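PDB 4ZEO: translation initiation factor eif-2b-like protein from Chaetomium thermophilum, which probably acts in translation initiation as the delta subunit of eIF2B, the decameric guanine nucleotide exchange factor for eIF2. Local coordinates for residues R186-L200 with E246-D258. Numbering follows the deposited sequence.
Sequences RKVIESYETPKGNSL and EDEAKEGLLEWID
Arg-186 and Asp-258 meet side-on, NE and NH2 each taking one carboxylate oxygen, with the guanidinium and carboxylate planes only 4° apart. In this salt bridge Arg-186 NE lies 2.8 Å from Asp-258 OD1. Arg-186 is extended, CG anti to the backbone N (chi1 -156°), which carries the guanidinium across segment 246-258, whose axis runs antiparallel to that of 186-191. Leu-254 lies over one guanidinium face, offset toward its rim, and crosses the aliphatic stem at about a right angle, Leu-254 CD2 being 3.5 Å from Arg-186 CG. One turn on, Ile-189 is a knob in the hole formed by Lys-250, Leu-253, Leu-254 and Ile-257; its CD1 meets Ile-257 CD1 tip to tip at 3.7 Å, whereas Leu-254 slides past it in the opposite direction.

Where helix 174-191 ends, Lys-250 bends at chi3 (-41°) and delivers NZ to two carbonyls, Glu-190 O from above its plane at 2.9 Å and Tyr-192 O within its plane at 3.0 Å. Beyond, Glu-246 OE1 receives both Thr-194 N and Thr-194 OG1, the hydroxyl at 2.7 Å on the anti lone pair. After the type II turn from Pro-195 to Asn-198, Leu-200 sets its CD1 against Ala-249 CB and Leu-253 CD1, beside Phe-240.

A leucine in place of Arg-186 would probably leave the Asp-258 carboxylate without its two-pronged mate and free to turn. The chemistry implies a division of labour: apolar interdigitation and a flanking salt bridge join two helices in this helical region of eIF2B delta, while Lys-250 and Glu-246 probably fix the path of the departing chain.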
loop_
_atom_site.group_PDB
_atom_site.type_symbol
_atom_site.label_atom_id
_atom_site.label_comp_id
_atom_site.label_asym_id
_atom_site.label_seq_id
_atom_site.Cartn_x
_atom_site.Cartn_y
_atom_site.Cartn_z
ATOM N N ARG A 186 11.470 -11.955 8.651
ATOM C CA ARG A 186 11.139 -13.310 8.992
ATOM C C ARG A 186 12.419 -14.155 8.985
ATOM O O ARG A 186 12.670 -14.951 9.897
ATOM C CB ARG A 186 10.092 -13.837 8.017
ATOM C CG ARG A 186 9.269 -14.969 8.548
ATOM C CD ARG A 186 8.365 -15.542 7.486
ATOM N NE ARG A 186 7.553 -16.608 8.041
ATOM C CZ ARG A 186 7.992 -17.856 8.154
ATOM N NH1 ARG A 186 9.220 -18.152 7.748
ATOM N NH2 ARG A 186 7.212 -18.802 8.662
ATOM N N LYS A 187 13.241 -13.941 7.963
ATOM C CA LYS A 187 14.507 -14.642 7.828
ATOM C C LYS A 187 15.494 -14.233 8.943
ATOM O O LYS A 187 16.238 -15.059 9.469
ATOM C CB LYS A 187 15.100 -14.356 6.450
ATOM C CG LYS A 187 14.451 -15.118 5.314
ATOM C CD LYS A 187 15.176 -14.843 4.012
ATOM C CE LYS A 187 14.377 -15.262 2.782
ATOM N NZ LYS A 187 14.420 -16.728 2.502
ATOM N N VAL A 188 15.474 -12.956 9.315
ATOM C CA VAL A 188 16.334 -12.439 10.381
ATOM C C VAL A 188 16.045 -13.162 11.697
ATOM O O VAL A 188 16.966 -13.594 12.389
ATOM C CB VAL A 188 16.145 -10.919 10.557
ATOM C CG1 VAL A 188 16.865 -10.416 11.795
ATOM C CG2 VAL A 188 16.606 -10.184 9.321
ATOM N N ILE A 189 14.764 -13.331 12.006
ATOM C CA ILE A 189 14.340 -14.044 13.198
ATOM C C ILE A 189 14.753 -15.515 13.156
ATOM O O ILE A 189 15.251 -16.043 14.157
ATOM C CB ILE A 189 12.824 -13.945 13.367
ATOM C CG1 ILE A 189 12.428 -12.492 13.612
ATOM C CG2 ILE A 189 12.345 -14.811 14.507
ATOM C CD1 ILE A 189 10.942 -12.262 13.572
ATOM N N GLU A 190 14.608 -16.152 11.991
ATOM C CA GLU A 190 15.008 -17.552 11.824
ATOM C C GLU A 190 16.482 -17.700 12.150
ATOM O O GLU A 190 16.882 -18.600 12.883
ATOM C CB GLU A 190 14.729 -18.054 10.393
ATOM C CG GLU A 190 13.265 -18.398 10.099
ATOM C CD GLU A 190 13.014 -18.890 8.660
ATOM O OE1 GLU A 190 13.425 -18.200 7.693
ATOM O OE2 GLU A 190 12.422 -19.985 8.502
ATOM N N SER A 191 17.278 -16.786 11.617
ATOM C CA SER A 191 18.718 -16.798 11.794
ATOM C C SER A 191 19.127 -16.473 13.222
ATOM O O SER A 191 20.205 -16.848 13.664
ATOM C CB SER A 191 19.367 -15.802 10.834
ATOM O OG SER A 191 19.413 -16.321 9.517
ATOM N N TYR A 192 18.288 -15.716 13.922
ATOM C CA TYR A 192 18.674 -15.171 15.217
ATOM C C TYR A 192 19.033 -16.224 16.274
ATOM O O TYR A 192 18.303 -17.198 16.489
ATOM C CB TYR A 192 17.565 -14.281 15.754
ATOM C CG TYR A 192 17.904 -13.674 17.083
ATOM C CD1 TYR A 192 18.817 -12.629 17.169
ATOM C CD2 TYR A 192 17.324 -14.144 18.261
ATOM C CE1 TYR A 192 19.137 -12.065 18.386
ATOM C CE2 TYR A 192 17.638 -13.580 19.482
ATOM C CZ TYR A 192 18.544 -12.540 19.535
ATOM O OH TYR A 192 18.870 -11.963 20.741
ATOM N N GLU A 193 20.154 -15.987 16.950
ATOM C CA GLU A 193 20.564 -16.800 18.084
ATOM C C GLU A 193 20.869 -15.910 19.274
ATOM O O GLU A 193 21.699 -15.014 19.178
ATOM C CB GLU A 193 21.793 -17.629 17.738
ATOM C CG GLU A 193 21.544 -18.764 16.766
ATOM C CD GLU A 193 22.838 -19.371 16.288
ATOM O OE1 GLU A 193 23.640 -18.625 15.688
ATOM O OE2 GLU A 193 23.066 -20.578 16.528
ATOM N N THR A 194 20.218 -16.167 20.401
ATOM C CA THR A 194 20.436 -15.353 21.595
ATOM C C THR A 194 21.858 -15.522 22.105
ATOM O O THR A 194 22.335 -16.643 22.257
ATOM C CB THR A 194 19.468 -15.725 22.757
ATOM O OG1 THR A 194 18.108 -15.778 22.299
ATOM C CG2 THR A 194 19.565 -14.705 23.842
ATOM N N PRO A 195 22.535 -14.404 22.399
ATOM C CA PRO A 195 23.875 -14.453 22.996
ATOM C C PRO A 195 23.846 -15.077 24.392
ATOM O O PRO A 195 22.836 -14.977 25.088
ATOM C CB PRO A 195 24.284 -12.984 23.047
ATOM C CG PRO A 195 23.483 -12.350 21.926
ATOM C CD PRO A 195 22.160 -13.034 22.003
ATOM N N LYS A 196 24.951 -15.702 24.793
ATOM C CA LYS A 196 24.992 -16.477 26.037
ATOM C C LYS A 196 24.720 -15.548 27.228
ATOM O O LYS A 196 25.280 -14.455 27.299
ATOM C CB LYS A 196 26.365 -17.178 26.214
ATOM C CG LYS A 196 26.933 -18.016 25.021
ATOM C CD LYS A 196 25.980 -18.214 23.818
ATOM C CE LYS A 196 26.668 -18.825 22.587
ATOM N NZ LYS A 196 25.706 -18.992 21.440
ATOM N N GLY A 197 23.872 -15.977 28.159
ATOM C CA GLY A 197 23.522 -15.131 29.287
ATOM C C GLY A 197 22.640 -13.941 28.937
ATOM O O GLY A 197 22.640 -12.928 29.641
ATOM N N ASN A 198 21.902 -14.041 27.837
ATOM C CA ASN A 198 21.039 -12.955 27.401
ATOM C C ASN A 198 19.672 -13.485 26.964
ATOM O O ASN A 198 19.480 -14.685 26.843
ATOM C CB ASN A 198 21.735 -12.169 26.284
ATOM C CG ASN A 198 21.290 -10.708 26.210
ATOM O OD1 ASN A 198 20.138 -10.374 26.500
ATOM N ND2 ASN A 198 22.223 -9.827 25.859
ATOM N N SER A 199 18.699 -12.602 26.804
ATOM C CA SER A 199 17.390 -13.009 26.327
ATOM C C SER A 199 17.029 -12.213 25.084
ATOM O O SER A 199 17.493 -11.091 24.899
ATOM C CB SER A 199 16.322 -12.816 27.393
ATOM O OG SER A 199 16.049 -11.441 27.569
ATOM N N LEU A 200 16.199 -12.800 24.234
ATOM C CA LEU A 200 15.746 -12.125 23.037
ATOM C C LEU A 200 15.017 -10.842 23.422
ATOM O O LEU A 200 15.176 -9.812 22.765
ATOM C CB LEU A 200 14.823 -13.049 22.233
ATOM C CG LEU A 200 13.988 -12.545 21.044
ATOM C CD1 LEU A 200 13.751 -13.698 20.070
ATOM C CD2 LEU A 200 12.658 -11.922 21.455
ATOM N N GLU A 246 13.777 -19.285 23.810
ATOM C CA GLU A 246 14.042 -18.694 22.507
ATOM C C GLU A 246 13.279 -19.335 21.350
ATOM O O GLU A 246 12.624 -18.643 20.580
ATOM C CB GLU A 246 15.543 -18.757 22.217
ATOM C CG GLU A 246 15.900 -18.570 20.757
ATOM C CD GLU A 246 17.362 -18.859 20.463
ATOM O OE1 GLU A 246 18.233 -18.132 20.979
ATOM O OE2 GLU A 246 17.642 -19.819 19.713
ATOM N N ASP A 247 13.353 -20.654 21.236
ATOM C CA ASP A 247 12.597 -21.382 20.217
ATOM C C ASP A 247 11.098 -21.001 20.249
ATOM O O ASP A 247 10.475 -20.835 19.196
ATOM C CB ASP A 247 12.846 -22.897 20.334
ATOM C CG ASP A 247 12.367 -23.487 21.643
ATOM O OD1 ASP A 247 11.647 -22.794 22.383
ATOM O OD2 ASP A 247 12.721 -24.657 21.917
ATOM N N GLU A 248 10.530 -20.870 21.450
ATOM C CA GLU A 248 9.117 -20.524 21.602
ATOM C C GLU A 248 8.838 -19.069 21.247
ATOM O O GLU A 248 7.789 -18.763 20.689
ATOM C CB GLU A 248 8.657 -20.774 23.052
ATOM C CG GLU A 248 7.350 -20.054 23.437
ATOM C CD GLU A 248 6.917 -20.280 24.889
ATOM O OE1 GLU A 248 7.279 -21.319 25.494
ATOM O OE2 GLU A 248 6.188 -19.419 25.424
ATOM N N ALA A 249 9.781 -18.181 21.554
ATOM C CA ALA A 249 9.668 -16.776 21.158
ATOM C C ALA A 249 9.785 -16.610 19.654
ATOM O O ALA A 249 9.011 -15.872 19.030
ATOM C CB ALA A 249 10.715 -15.919 21.865
ATOM N N LYS A 250 10.759 -17.300 19.069
ATOM C CA LYS A 250 10.980 -17.189 17.634
ATOM C C LYS A 250 9.754 -17.687 16.877
ATOM O O LYS A 250 9.287 -17.038 15.943
ATOM C CB LYS A 250 12.232 -17.964 17.206
ATOM C CG LYS A 250 13.494 -17.372 17.803
ATOM C CD LYS A 250 14.760 -17.637 17.012
ATOM C CE LYS A 250 14.861 -19.005 16.462
ATOM N NZ LYS A 250 16.083 -19.062 15.621
ATOM N N GLU A 251 9.202 -18.814 17.316
ATOM C CA GLU A 251 8.057 -19.393 16.633
ATOM C C GLU A 251 6.843 -18.450 16.719
ATOM O O GLU A 251 6.064 -18.344 15.774
ATOM C CB GLU A 251 7.743 -20.773 17.193
ATOM C CG GLU A 251 6.941 -21.612 16.219
ATOM C CD GLU A 251 7.676 -21.810 14.887
ATOM O OE1 GLU A 251 8.911 -22.012 14.905
ATOM O OE2 GLU A 251 7.020 -21.748 13.821
ATOM N N GLY A 252 6.673 -17.801 17.866
ATOM C CA GLY A 252 5.625 -16.811 18.058
ATOM C C GLY A 252 5.754 -15.600 17.135
ATOM O O GLY A 252 4.761 -15.076 16.625
ATOM N N LEU A 253 6.977 -15.107 16.974
ATOM C CA LEU A 253 7.231 -13.979 16.084
ATOM C C LEU A 253 6.964 -14.383 14.624
ATOM O O LEU A 253 6.429 -13.601 13.850
ATOM C CB LEU A 253 8.663 -13.487 16.249
ATOM C CG LEU A 253 8.962 -12.648 17.486
ATOM C CD1 LEU A 253 10.445 -12.292 17.513
ATOM C CD2 LEU A 253 8.114 -11.379 17.516
ATOM N N LEU A 254 7.341 -15.607 14.262
ATOM C CA LEU A 254 7.151 -16.096 12.906
ATOM C C LEU A 254 5.663 -16.238 12.573
ATOM O O LEU A 254 5.228 -15.907 11.469
ATOM C CB LEU A 254 7.883 -17.419 12.709
ATOM C CG LEU A 254 9.416 -17.288 12.689
ATOM C CD1 LEU A 254 10.082 -18.561 12.192
ATOM C CD2 LEU A 254 9.840 -16.114 11.819
ATOM N N GLU A 255 4.868 -16.688 13.536
ATOM C CA GLU A 255 3.452 -16.845 13.264
ATOM C C GLU A 255 2.747 -15.498 13.325
ATOM O O GLU A 255 1.747 -15.278 12.657
ATOM C CB GLU A 255 2.834 -17.828 14.254
ATOM C CG GLU A 255 3.443 -19.206 14.089
ATOM C CD GLU A 255 3.139 -20.161 15.230
ATOM O OE1 GLU A 255 2.249 -19.855 16.055
ATOM O OE2 GLU A 255 3.789 -21.230 15.289
ATOM N N TRP A 256 3.322 -14.575 14.078
ATOM C CA TRP A 256 2.818 -13.227 14.121
ATOM C C TRP A 256 3.063 -12.464 12.799
ATOM O O TRP A 256 2.228 -11.697 12.345
ATOM C CB TRP A 256 3.438 -12.506 15.304
ATOM C CG TRP A 256 2.964 -11.140 15.404
ATOM C CD1 TRP A 256 1.880 -10.698 16.092
ATOM C CD2 TRP A 256 3.519 -10.009 14.734
ATOM N NE1 TRP A 256 1.738 -9.342 15.908
ATOM C CE2 TRP A 256 2.733 -8.894 15.075
ATOM C CE3 TRP A 256 4.611 -9.829 13.881
ATOM C CZ2 TRP A 256 3.003 -7.605 14.609
ATOM C CZ3 TRP A 256 4.890 -8.533 13.399
ATOM C CH2 TRP A 256 4.082 -7.443 13.768
ATOM N N ILE A 257 4.233 -12.646 12.208
ATOM C CA ILE A 257 4.536 -12.052 10.909
ATOM C C ILE A 257 3.627 -12.604 9.812
ATOM O O ILE A 257 3.141 -11.863 8.962
ATOM C CB ILE A 257 6.019 -12.278 10.549
ATOM C CG1 ILE A 257 6.858 -11.339 11.413
ATOM C CG2 ILE A 257 6.289 -12.038 9.071
ATOM C CD1 ILE A 257 8.307 -11.325 11.096
ATOM N N ASP A 258 3.423 -13.914 9.839
ATOM C CA ASP A 258 2.593 -14.591 8.864
ATOM C C ASP A 258 1.154 -14.129 8.991
ATOM O O ASP A 258 0.447 -13.952 8.011
ATOM C CB ASP A 258 2.694 -16.106 9.043
ATOM C CG ASP A 258 4.045 -16.648 8.624
ATOM O OD1 ASP A 258 4.853 -15.886 8.055
ATOM O OD2 ASP A 258 4.306 -17.844 8.862
#